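Local coordinates for protein glucokinase (Streptomyces griseus, PDB 3VGL) that binds glucose and an ATP analogue and probably catalyses transfer of a phosphate from ATP to glucose, giving glucose 6-phosphate and ADP, at residues H55-V60 and V96-V101; D123-I128 and P253-V258; P272-F277 and A290-A295. One frame throughout, in Å; residues are numbered along the deposited sequence.

Contact 1: H55-V60 and V96-V101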
ATOM      1  N   HIS A  55      -9.493  43.767  29.060  1.00 26.97           N
ATOM      2  CA  HIS A  55      -9.654  44.226  27.681  1.00 28.26           C
ATOM      3  C   HIS A  55     -11.108  44.396  27.294  1.00 29.18           C
ATOM      4  O   HIS A  55     -11.956  43.604  27.680  1.00 28.98           O
ATOM      5  CB  HIS A  55      -8.981  43.245  26.701  1.00 27.29           C
ATOM      6  CG  HIS A  55      -7.514  43.059  26.945  1.00 26.40           C
ATOM      7  ND1 HIS A  55      -6.558  43.939  26.480  1.00 31.33           N
ATOM      8  CD2 HIS A  55      -6.843  42.101  27.629  1.00 28.83           C
ATOM      9  CE1 HIS A  55      -5.361  43.522  26.848  1.00 29.89           C
ATOM     10  NE2 HIS A  55      -5.505  42.415  27.556  1.00 31.48           N
ATOM     11  N   ASP A  56     -11.372  45.423  26.493  1.00 31.25           N
ATOM     12  CA  ASP A  56     -12.695  45.622  25.910  1.00 32.94           C
ATOM     13  C   ASP A  56     -12.795  44.794  24.615  1.00 32.30           C
ATOM     14  O   ASP A  56     -12.145  45.110  23.619  1.00 32.79           O
ATOM     15  CB  ASP A  56     -12.924  47.109  25.608  1.00 34.29           C
ATOM     16  CG  ASP A  56     -12.903  47.983  26.857  1.00 35.80           C
ATOM     17  OD1 ASP A  56     -13.413  47.557  27.921  1.00 38.21           O
ATOM     18  OD2 ASP A  56     -12.388  49.116  26.762  1.00 37.36           O
ATOM     19  N   VAL A  57     -13.608  43.742  24.659  1.00 33.21           N
ATOM     20  CA  VAL A  57     -13.704  42.744  23.576  1.00 33.23           C
ATOM     21  C   VAL A  57     -15.057  42.798  22.854  1.00 33.36           C
ATOM     22  O   VAL A  57     -16.111  42.780  23.496  1.00 34.40           O
ATOM     23  CB  VAL A  57     -13.451  41.317  24.132  1.00 32.66           C
ATOM     24  CG1 VAL A  57     -13.740  40.244  23.082  1.00 33.51           C
ATOM     25  CG2 VAL A  57     -12.026  41.193  24.659  1.00 33.17           C
ATOM     26  N   GLU A  58     -15.004  42.804  21.520  1.00 33.24           N
ATOM     27  CA  GLU A  58     -16.158  43.045  20.647  1.00 33.44           C
ATOM     28  C   GLU A  58     -16.811  41.773  20.081  1.00 32.10           C
ATOM     29  O   GLU A  58     -18.014  41.748  19.792  1.00 32.15           O
ATOM     30  CB  GLU A  58     -15.695  43.909  19.482  1.00 34.53           C
ATOM     31  CG  GLU A  58     -16.776  44.699  18.789  1.00 39.44           C
ATOM     32  CD  GLU A  58     -16.296  46.093  18.411  1.00 43.69           C
ATOM     33  OE1 GLU A  58     -15.269  46.203  17.706  1.00 46.87           O
ATOM     34  OE2 GLU A  58     -16.944  47.082  18.818  1.00 48.11           O
ATOM     35  N   ALA A  59     -16.010  40.725  19.903  1.00 29.40           N
ATOM     36  CA  ALA A  59     -16.506  39.488  19.304  1.00 27.91           C
ATOM     37  C   ALA A  59     -15.593  38.339  19.672  1.00 25.77           C
ATOM     38  O   ALA A  59     -14.470  38.565  20.111  1.00 25.58           O
ATOM     39  CB  ALA A  59     -16.567  39.621  17.777  1.00 27.97           C
ATOM     40  N   VAL A  60     -16.066  37.118  19.434  1.00 24.90           N
ATOM     41  CA  VAL A  60     -15.294  35.886  19.678  1.00 23.36           C
ATOM     42  C   VAL A  60     -15.235  35.083  18.379  1.00 23.04           C
ATOM     43  O   VAL A  60     -16.268  34.802  17.773  1.00 23.60           O
ATOM     44  CB  VAL A  60     -15.918  35.017  20.818  1.00 22.89           C
ATOM     45  CG1 VAL A  60     -15.157  33.707  21.009  1.00 21.54           C
ATOM     46  CG2 VAL A  60     -15.961  35.779  22.159  1.00 23.65           C
ATOM     47  N   VAL A  96     -21.596  33.703  26.548  1.00 37.03           N
ATOM     48  CA  VAL A  96     -20.665  34.837  26.651  1.00 36.97           C
ATOM     49  C   VAL A  96     -21.320  36.192  26.342  1.00 37.30           C
ATOM     50  O   VAL A  96     -20.815  37.230  26.759  1.00 37.96           O
ATOM     51  CB  VAL A  96     -19.338  34.648  25.825  1.00 36.41           C
ATOM     52  CG1 VAL A  96     -18.674  33.311  26.153  1.00 35.45           C
ATOM     53  CG2 VAL A  96     -19.575  34.789  24.317  1.00 37.46           C
ATOM     54  N   GLY A  97     -22.430  36.174  25.605  1.00 37.39           N
ATOM     55  CA  GLY A  97     -23.161  37.402  25.285  1.00 37.18           C
ATOM     56  C   GLY A  97     -22.458  38.301  24.285  1.00 36.54           C
ATOM     57  O   GLY A  97     -22.676  39.511  24.263  1.00 37.05           O
ATOM     58  N   LEU A  98     -21.608  37.696  23.456  1.00 34.64           N
ATOM     59  CA  LEU A  98     -20.914  38.397  22.380  1.00 33.96           C
ATOM     60  C   LEU A  98     -21.173  37.642  21.074  1.00 32.82           C
ATOM     61  O   LEU A  98     -21.451  36.439  21.117  1.00 32.49           O
ATOM     62  CB  LEU A  98     -19.406  38.458  22.663  1.00 33.86           C
ATOM     63  CG  LEU A  98     -18.870  39.356  23.789  1.00 34.86           C
ATOM     64  CD1 LEU A  98     -17.403  39.046  24.034  1.00 35.32           C
ATOM     65  CD2 LEU A  98     -19.058  40.823  23.471  1.00 36.74           C
ATOM     66  N   PRO A  99     -21.111  38.344  19.919  1.00 32.32           N
ATOM     67  CA  PRO A  99     -21.219  37.643  18.638  1.00 31.40           C
ATOM     68  C   PRO A  99     -20.069  36.654  18.477  1.00 29.07           C
ATOM     69  O   PRO A  99     -18.935  36.946  18.878  1.00 28.44           O
ATOM     70  CB  PRO A  99     -21.090  38.758  17.598  1.00 32.11           C
ATOM     71  CG  PRO A  99     -21.366  40.016  18.320  1.00 33.68           C
ATOM     72  CD  PRO A  99     -20.926  39.794  19.736  1.00 33.16           C
ATOM     73  N   VAL A 100     -20.376  35.504  17.886  1.00 27.93           N
ATOM     74  CA  VAL A 100     -19.402  34.418  17.682  1.00 26.33           C
ATOM     75  C   VAL A 100     -19.454  33.965  16.227  1.00 25.89           C
ATOM     76  O   VAL A 100     -20.524  33.897  15.619  1.00 26.97           O
ATOM     77  CB  VAL A 100     -19.705  33.210  18.630  1.00 25.48           C
ATOM     78  CG1 VAL A 100     -18.779  31.989  18.345  1.00 24.71           C
ATOM     79  CG2 VAL A 100     -19.642  33.640  20.107  1.00 26.06           C
ATOM     80  N   VAL A 101     -18.281  33.691  15.658  1.00 24.73           N
ATOM     81  CA  VAL A 101     -18.186  33.023  14.365  1.00 24.08           C
ATOM     82  C   VAL A 101     -17.403  31.758  14.646  1.00 22.13           C
ATOM     83  O   VAL A 101     -16.491  31.792  15.456  1.00 21.62           O
ATOM     84  CB  VAL A 101     -17.479  33.885  13.305  1.00 24.75           C
ATOM     85  CG1 VAL A 101     -16.048  34.201  13.705  1.00 26.93           C
ATOM     86  CG2 VAL A 101     -17.507  33.204  11.938  1.00 25.91           C
TER
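Val60 and Leu98 meet through single methyls, CG2 of the valine lying 4.0 Å from CD1 of the leucine, with the two side chains crossing at about a right angle. The same CD1 reaches Val57, whose CG1 is also 4.0 Å away, while the other leucine branch, CD2, rests 3.5 Å from the backbone oxygen of Val57. Leu98 thus spreads its forked end over the chain from Val57 to Val60. Its CG stands opposite the carbonyl carbon and beside the backbone N (chi1 -71°), the setting that carries both methyls over that strand. With an alanine in place of Leu98, the methyls of Val57 and Val60 would probably lose the partner they share, and a gap would open beside them. Next to Leu98, Pro99 sets CD 3.5 Å from the oxygen of Glu58. The backbones then join: Val60 N donates to Pro99 O (2.9 Å) and Val101 N to Val60 O (3.1 Å), and Val60 pairs with Val100 in parallel. Val60 CB and Val100 CG2, on one face of the sheet, touch at 4.0 Å. Further out, Glu93 takes a hydrogen bond from Val100 N, strand 3-9 bonds the backbones of Glu58 and Ala59, and helix 37-52 covers Val57, Val60 and Val96 through Ser52, Val48 and Cys45. Ala310 of helix 301-311 touches Ala59 and Val101. Strand 100-104 is the outermost of its sheet within the chain; two backbone bonds set its register and apolar packing holds the approach, so the contact relies on shape and backbone bonding, not charge.

Contact 2: D123-I128 and P253-V258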
ATOM      1  N   ASP A 123      -0.897  35.278  -3.209  1.00 26.19           N
ATOM      2  CA  ASP A 123      -2.315  35.234  -3.591  1.00 26.10           C
ATOM      3  C   ASP A 123      -2.923  33.849  -3.418  1.00 24.66           C
ATOM      4  O   ASP A 123      -4.130  33.718  -3.202  1.00 24.69           O
ATOM      5  CB  ASP A 123      -2.515  35.648  -5.049  1.00 27.56           C
ATOM      6  CG  ASP A 123      -1.983  37.038  -5.344  1.00 30.03           C
ATOM      7  OD1 ASP A 123      -1.421  37.213  -6.440  1.00 33.97           O
ATOM      8  OD2 ASP A 123      -2.129  37.936  -4.503  1.00 33.61           O
ATOM      9  N   ASP A 124      -2.081  32.830  -3.549  1.00 23.75           N
ATOM     10  CA  ASP A 124      -2.517  31.429  -3.504  1.00 22.67           C
ATOM     11  C   ASP A 124      -1.564  30.673  -2.602  1.00 20.98           C
ATOM     12  O   ASP A 124      -0.426  30.410  -2.975  1.00 21.49           O
ATOM     13  CB  ASP A 124      -2.561  30.832  -4.916  1.00 23.79           C
ATOM     14  CG  ASP A 124      -3.448  31.636  -5.854  1.00 26.48           C
ATOM     15  OD1 ASP A 124      -4.688  31.498  -5.778  1.00 27.31           O
ATOM     16  OD2 ASP A 124      -2.905  32.442  -6.658  1.00 30.68           O
ATOM     17  N   VAL A 125      -2.022  30.356  -1.392  1.00 19.81           N
ATOM     18  CA  VAL A 125      -1.196  29.593  -0.451  1.00 19.67           C
ATOM     19  C   VAL A 125      -1.993  28.453   0.147  1.00 18.21           C
ATOM     20  O   VAL A 125      -3.215  28.530   0.250  1.00 18.04           O
ATOM     21  CB  VAL A 125      -0.575  30.447   0.704  1.00 20.22           C
ATOM     22  CG1 VAL A 125       0.351  31.513   0.149  1.00 22.59           C
ATOM     23  CG2 VAL A 125      -1.639  31.049   1.607  1.00 21.63           C
ATOM     24  N   ILE A 126      -1.279  27.409   0.546  1.00 16.97           N
ATOM     25  CA  ILE A 126      -1.907  26.270   1.206  1.00 15.67           C
ATOM     26  C   ILE A 126      -1.246  26.052   2.559  1.00 15.54           C
ATOM     27  O   ILE A 126      -0.023  25.981   2.641  1.00 15.74           O
ATOM     28  CB  ILE A 126      -1.769  24.993   0.328  1.00 15.33           C
ATOM     29  CG1 ILE A 126      -2.499  25.148  -1.025  1.00 17.04           C
ATOM     30  CG2 ILE A 126      -2.281  23.750   1.069  1.00 16.14           C
ATOM     31  CD1 ILE A 126      -4.045  25.312  -0.935  1.00 18.96           C
ATOM     32  N   CYS A 127      -2.072  25.912   3.588  1.00 14.73           N
ATOM     33  CA  CYS A 127      -1.618  25.637   4.950  1.00 16.01           C
ATOM     34  C   CYS A 127      -1.948  24.209   5.357  1.00 14.64           C
ATOM     35  O   CYS A 127      -3.031  23.676   5.034  1.00 14.97           O
ATOM     36  CB  CYS A 127      -2.299  26.593   5.919  1.00 16.62           C
ATOM     37  SG  CYS A 127      -1.881  26.372   7.659  1.00 19.57           S
ATOM     38  N   ILE A 128      -0.992  23.566   6.034  1.00 14.36           N
ATOM     39  CA  ILE A 128      -1.267  22.327   6.767  1.00 14.13           C
ATOM     40  C   ILE A 128      -0.879  22.556   8.205  1.00 14.16           C
ATOM     41  O   ILE A 128       0.103  23.254   8.483  1.00 14.25           O
ATOM     42  CB  ILE A 128      -0.539  21.063   6.222  1.00 14.78           C
ATOM     43  CG1 ILE A 128       0.981  21.115   6.425  1.00 15.78           C
ATOM     44  CG2 ILE A 128      -0.876  20.856   4.757  1.00 15.68           C
ATOM     45  CD1 ILE A 128       1.660  19.724   6.227  1.00 16.64           C
ATOM     46  N   PRO A 253       0.319  26.059  -5.348  1.00 16.70           N
ATOM     47  CA  PRO A 253       0.383  27.386  -4.704  1.00 17.20           C
ATOM     48  C   PRO A 253       1.795  27.966  -4.805  1.00 17.75           C
ATOM     49  O   PRO A 253       2.730  27.256  -5.172  1.00 17.59           O
ATOM     50  CB  PRO A 253       0.059  27.065  -3.252  1.00 16.85           C
ATOM     51  CG  PRO A 253       0.740  25.730  -3.062  1.00 15.66           C
ATOM     52  CD  PRO A 253       0.456  24.968  -4.351  1.00 15.51           C
ATOM     53  N   SER A 254       1.960  29.242  -4.450  1.00 18.85           N
ATOM     54  CA  SER A 254       3.298  29.811  -4.381  1.00 19.96           C
ATOM     55  C   SER A 254       4.018  29.357  -3.104  1.00 19.23           C
ATOM     56  O   SER A 254       5.252  29.293  -3.073  1.00 20.44           O
ATOM     57  CB  SER A 254       3.229  31.337  -4.438  1.00 20.44           C
ATOM     58  OG  SER A 254       2.381  31.835  -3.424  1.00 21.80           O
ATOM     59  N   ALA A 255       3.244  29.049  -2.066  1.00 18.69           N
ATOM     60  CA  ALA A 255       3.818  28.610  -0.805  1.00 17.85           C
ATOM     61  C   ALA A 255       2.927  27.632  -0.062  1.00 16.70           C
ATOM     62  O   ALA A 255       1.687  27.747  -0.091  1.00 16.66           O
ATOM     63  CB  ALA A 255       4.106  29.827   0.089  1.00 18.07           C
ATOM     64  N   PHE A 256       3.598  26.700   0.608  1.00 15.95           N
ATOM     65  CA  PHE A 256       3.025  25.882   1.678  1.00 15.14           C
ATOM     66  C   PHE A 256       3.469  26.429   3.012  1.00 15.62           C
ATOM     67  O   PHE A 256       4.637  26.802   3.175  1.00 17.62           O
ATOM     68  CB  PHE A 256       3.481  24.428   1.554  1.00 14.83           C
ATOM     69  CG  PHE A 256       2.942  23.757   0.337  1.00 13.82           C
ATOM     70  CD1 PHE A 256       1.604  23.402   0.295  1.00 13.99           C
ATOM     71  CD2 PHE A 256       3.740  23.560  -0.797  1.00 14.21           C
ATOM     72  CE1 PHE A 256       1.056  22.821  -0.851  1.00 14.53           C
ATOM     73  CE2 PHE A 256       3.189  22.939  -1.959  1.00 15.41           C
ATOM     74  CZ  PHE A 256       1.851  22.589  -1.968  1.00 16.88           C
ATOM     75  N   ILE A 257       2.526  26.490   3.948  1.00 15.28           N
ATOM     76  CA  ILE A 257       2.807  27.014   5.294  1.00 15.43           C
ATOM     77  C   ILE A 257       2.443  25.918   6.270  1.00 15.48           C
ATOM     78  O   ILE A 257       1.303  25.438   6.272  1.00 16.07           O
ATOM     79  CB  ILE A 257       2.027  28.307   5.580  1.00 16.08           C
ATOM     80  CG1 ILE A 257       2.316  29.352   4.493  1.00 19.03           C
ATOM     81  CG2 ILE A 257       2.385  28.843   6.966  1.00 16.71           C
ATOM     82  CD1 ILE A 257       1.405  30.571   4.530  1.00 23.13           C
ATOM     83  N   VAL A 258       3.421  25.510   7.071  1.00 14.58           N
ATOM     84  CA  VAL A 258       3.240  24.408   8.024  1.00 14.31           C
ATOM     85  C   VAL A 258       3.054  24.983   9.412  1.00 13.96           C
ATOM     86  O   VAL A 258       3.950  25.675   9.927  1.00 16.39           O
ATOM     87  CB  VAL A 258       4.460  23.454   7.997  1.00 14.95           C
ATOM     88  CG1 VAL A 258       4.222  22.283   8.949  1.00 15.37           C
ATOM     89  CG2 VAL A 258       4.665  22.900   6.583  1.00 15.63           C
TER
HETATM   90  O   HOH W   1       0.684  33.485  -4.710  1.00 14.52           O
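The Phe256 ring lies alongside Ile126, the two side chains pointing the same way, and its CD1 comes 3.7 Å from Ile126 CB in an oblique approach. One face of the ring carries Pro253 CG, 3.5 Å above the plane and shifted toward the rim. Ile126 touches both groups: its CG2 branch nears Phe256 CE1, while CG1, set opposite the carbonyl carbon (chi1 -63°), crosses the proline ring at about a right angle, 3.9 Å from Pro253 CG. Farther along the same face of the sheet, Ile128 CG1 lies beside Val258 CG2 at 4.1 Å. On the face bearing Val125 and Cys127, Val125 CG1 meets Ala255 CB and CG2 meets Ile257 CD1. Parallel pairing fixes this register. Ile126 N binds Ala255 O, Ile257 N binds Ile126 O at 2.9 Å, and Ile128 N binds Ile257 O at 3.0 Å. At the entry to the strands, Ser254 N donates to Asp124 O at 3.0 Å. Ser254 OG hydrogen-bonds to His122, and a water links it to Asp123 N. OD1 of Asp124 accepts from Gly141 N, just past the end of strand 134-140. This is the parallel centre of a mixed sheet of the actin-like ATPase fold, and the Ile128 side chain lies about 9 Å from the bound glucose. Strand 125-130 is the middle strand of the five, bonded on its other side to strand 134-140. Helix 227-251 covers the Ile126 and Phe256 face with Leu244, Leu247 and Phe251, and the Phe256 ring also meets that of Phe277 with planes at about 65°. Helix 105-116 covers the opposite face, with Ala110 on Cys127 and Glu113 on Ile257.

Contact 3: P272-F277 and A290-A295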
ATOM      1  N   PRO A 272      13.614  19.086   7.292  1.00 18.75           N
ATOM      2  CA  PRO A 272      13.339  17.767   6.714  1.00 17.51           C
ATOM      3  C   PRO A 272      12.059  17.730   5.885  1.00 15.99           C
ATOM      4  O   PRO A 272      12.020  17.011   4.885  1.00 15.53           O
ATOM      5  CB  PRO A 272      13.223  16.840   7.936  1.00 17.60           C
ATOM      6  CG  PRO A 272      13.189  17.743   9.150  1.00 21.00           C
ATOM      7  CD  PRO A 272      13.864  19.011   8.739  1.00 18.59           C
ATOM      8  N   ILE A 273      11.034  18.492   6.278  1.00 15.67           N
ATOM      9  CA  ILE A 273       9.782  18.488   5.483  1.00 14.64           C
ATOM     10  C   ILE A 273      10.026  19.076   4.085  1.00 14.99           C
ATOM     11  O   ILE A 273       9.598  18.515   3.069  1.00 14.20           O
ATOM     12  CB  ILE A 273       8.655  19.229   6.202  1.00 14.81           C
ATOM     13  CG1 ILE A 273       8.221  18.392   7.407  1.00 14.79           C
ATOM     14  CG2 ILE A 273       7.483  19.446   5.258  1.00 14.08           C
ATOM     15  CD1 ILE A 273       7.056  19.020   8.260  1.00 15.30           C
ATOM     16  N   ARG A 274      10.748  20.195   4.047  1.00 15.39           N
ATOM     17  CA  ARG A 274      11.080  20.849   2.774  1.00 15.87           C
ATOM     18  C   ARG A 274      11.892  19.944   1.850  1.00 16.11           C
ATOM     19  O   ARG A 274      11.614  19.852   0.644  1.00 15.75           O
ATOM     20  CB  ARG A 274      11.839  22.161   3.043  1.00 16.42           C
ATOM     21  CG  ARG A 274      11.986  23.048   1.813  1.00 17.95           C
ATOM     22  CD  ARG A 274      12.762  24.344   2.185  1.00 19.02           C
ATOM     23  NE  ARG A 274      12.078  25.139   3.209  1.00 19.99           N
ATOM     24  CZ  ARG A 274      12.498  25.280   4.470  1.00 18.69           C
ATOM     25  NH1 ARG A 274      13.632  24.698   4.871  1.00 21.65           N
ATOM     26  NH2 ARG A 274      11.810  26.023   5.329  1.00 20.21           N
ATOM     27  N   LYS A 275      12.908  19.296   2.415  1.00 17.22           N
ATOM     28  CA  LYS A 275      13.761  18.387   1.637  1.00 18.68           C
ATOM     29  C   LYS A 275      12.925  17.222   1.090  1.00 17.32           C
ATOM     30  O   LYS A 275      13.045  16.834  -0.070  1.00 17.06           O
ATOM     31  CB  LYS A 275      14.931  17.898   2.487  1.00 19.94           C
ATOM     32  CG  LYS A 275      16.049  18.939   2.666  1.00 23.72           C
ATOM     33  CD  LYS A 275      17.044  18.494   3.712  1.00 28.94           C
ATOM     34  CE  LYS A 275      18.264  19.392   3.688  1.00 32.44           C
ATOM     35  NZ  LYS A 275      19.095  19.151   4.898  1.00 36.86           N
ATOM     36  N   SER A 276      12.047  16.688   1.930  1.00 15.85           N
ATOM     37  CA  SER A 276      11.154  15.624   1.482  1.00 14.52           C
ATOM     38  C   SER A 276      10.208  16.070   0.351  1.00 13.64           C
ATOM     39  O   SER A 276      10.035  15.365  -0.643  1.00 13.74           O
ATOM     40  CB  SER A 276      10.334  15.134   2.665  1.00 13.93           C
ATOM     41  OG  SER A 276       9.427  14.138   2.209  1.00 15.57           O
ATOM     42  N   PHE A 277       9.594  17.240   0.522  1.00 14.16           N
ATOM     43  CA  PHE A 277       8.771  17.852  -0.512  1.00 13.81           C
ATOM     44  C   PHE A 277       9.517  17.894  -1.847  1.00 14.52           C
ATOM     45  O   PHE A 277       8.988  17.448  -2.860  1.00 14.86           O
ATOM     46  CB  PHE A 277       8.372  19.275  -0.089  1.00 14.40           C
ATOM     47  CG  PHE A 277       7.768  20.091  -1.201  1.00 14.79           C
ATOM     48  CD1 PHE A 277       6.502  19.789  -1.687  1.00 14.38           C
ATOM     49  CD2 PHE A 277       8.453  21.173  -1.738  1.00 16.09           C
ATOM     50  CE1 PHE A 277       5.921  20.531  -2.706  1.00 17.11           C
ATOM     51  CE2 PHE A 277       7.874  21.930  -2.769  1.00 16.42           C
ATOM     52  CZ  PHE A 277       6.609  21.613  -3.241  1.00 16.73           C
ATOM     53  N   ALA A 290       7.117  25.316  -5.071  1.00 18.07           N
ATOM     54  CA  ALA A 290       6.610  26.232  -4.050  1.00 17.95           C
ATOM     55  C   ALA A 290       7.612  26.379  -2.926  1.00 17.68           C
ATOM     56  O   ALA A 290       8.467  25.510  -2.726  1.00 18.05           O
ATOM     57  CB  ALA A 290       5.318  25.673  -3.482  1.00 17.67           C
ATOM     58  N   GLN A 291       7.501  27.484  -2.191  1.00 18.35           N
ATOM     59  CA  GLN A 291       8.189  27.622  -0.918  1.00 18.25           C
ATOM     60  C   GLN A 291       7.495  26.726   0.101  1.00 17.52           C
ATOM     61  O   GLN A 291       6.288  26.437  -0.015  1.00 17.96           O
ATOM     62  CB  GLN A 291       8.131  29.061  -0.419  1.00 19.17           C
ATOM     63  CG  GLN A 291       8.858  30.019  -1.362  1.00 21.44           C
ATOM     64  CD  GLN A 291       8.691  31.443  -0.921  1.00 24.47           C
ATOM     65  OE1 GLN A 291       9.134  31.811   0.150  1.00 27.75           O
ATOM     66  NE2 GLN A 291       8.046  32.253  -1.753  1.00 30.02           N
ATOM     67  N   VAL A 292       8.278  26.281   1.075  1.00 17.38           N
ATOM     68  CA  VAL A 292       7.747  25.534   2.219  1.00 16.23           C
ATOM     69  C   VAL A 292       8.205  26.296   3.449  1.00 17.36           C
ATOM     70  O   VAL A 292       9.406  26.375   3.728  1.00 19.26           O
ATOM     71  CB  VAL A 292       8.257  24.070   2.269  1.00 15.35           C
ATOM     72  CG1 VAL A 292       7.643  23.354   3.485  1.00 15.74           C
ATOM     73  CG2 VAL A 292       7.855  23.307   1.000  1.00 15.59           C
ATOM     74  N   LEU A 293       7.240  26.852   4.171  1.00 16.90           N
ATOM     75  CA  LEU A 293       7.534  27.820   5.245  1.00 18.17           C
ATOM     76  C   LEU A 293       6.905  27.431   6.556  1.00 18.19           C
ATOM     77  O   LEU A 293       5.793  26.905   6.588  1.00 17.68           O
ATOM     78  CB  LEU A 293       7.022  29.216   4.867  1.00 18.39           C
ATOM     79  CG  LEU A 293       7.518  29.767   3.525  1.00 20.99           C
ATOM     80  CD1 LEU A 293       6.760  31.037   3.175  1.00 22.40           C
ATOM     81  CD2 LEU A 293       9.017  30.012   3.576  1.00 23.65           C
ATOM     82  N   ALA A 294       7.601  27.704   7.658  1.00 18.58           N
ATOM     83  CA  ALA A 294       6.971  27.591   8.967  1.00 19.24           C
ATOM     84  C   ALA A 294       5.942  28.701   9.131  1.00 19.01           C
ATOM     85  O   ALA A 294       6.166  29.838   8.684  1.00 19.68           O
ATOM     86  CB  ALA A 294       8.022  27.712  10.064  1.00 20.30           C
ATOM     87  N   ALA A 295       4.823  28.378   9.775  1.00 18.30           N
ATOM     88  CA  ALA A 295       3.896  29.397  10.239  1.00 18.20           C
ATOM     89  C   ALA A 295       4.664  30.397  11.100  1.00 19.29           C
ATOM     90  O   ALA A 295       5.309  30.027  12.083  1.00 19.95           O
ATOM     91  CB  ALA A 295       2.755  28.750  11.049  1.00 17.78           C
TER
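Ala290 meets Phe277 first: its oxygen lies 3.6 Å from ring atom CE2, in an oblique approach, and its CB is 4.3 Å from CZ. Val292 carries most of the contact. Its CG2 reaches the Phe277 ring at CD2, 3.5 Å away, a close apolar touch between side chains that cross obliquely. CG1, placed opposite the backbone N, approaches Ile273 CG2 at 4.3 Å. Arg274 slides past Val292 in the opposite direction, its CG 3.9 Å from Val292 CB, and then bends at chi3 (-61°) to bring the guanidinium to the strand backbone. There two nitrogens grip one atom side-on: NE binds Val292 O at 3.0 Å, in the carbonyl plane on a lone pair, and NH2 binds it at 2.9 Å, tilted 20° from that plane. The oxygen lies near the guanidinium plane, so the pair of bonds resists rotation of the group, and a salt bridge from NH2 to Glu267 holds it further. On both sides of Val292, Gln291, Leu293 and Ala295 share backbone hydrogen bonds with the chain of strand 255-259 or just before it, while Leu270 of the helix covers Val292 and Ala294. The helix and strand segments run nearly antiparallel, at 163°, their axes 8.7 Å apart. This is the return half of a beta-alpha-beta crossover, strand 255-259, helix 267-280 and strand 291-294, in which the helix packs against the sheet, as in the actin-like ATPase fold to which ROK kinases belong.

How the contacts relate
Contacts 2 and 3 are buried neighbours, their centres about 10 Å apart, and strand 255-259 belongs to both neighbourhoods: it pairs with strand 125-130 in contact 2 and with strand 291-294, the outermost of that sheet within the chain and the strand of contact 3. Contact 1 stands apart, about 30 Å from contact 2 and 36 Å from contact 3 between centres, on a second five-stranded sheet of the same strand order and only partly buried. Contacts 1 and 2 both join parallel strands by backbone bonds, briefly at the sheet edge in one and continuously at its middle in the other. Contact 3 instead packs a helix on a strand, and its polar link comes from a side chain.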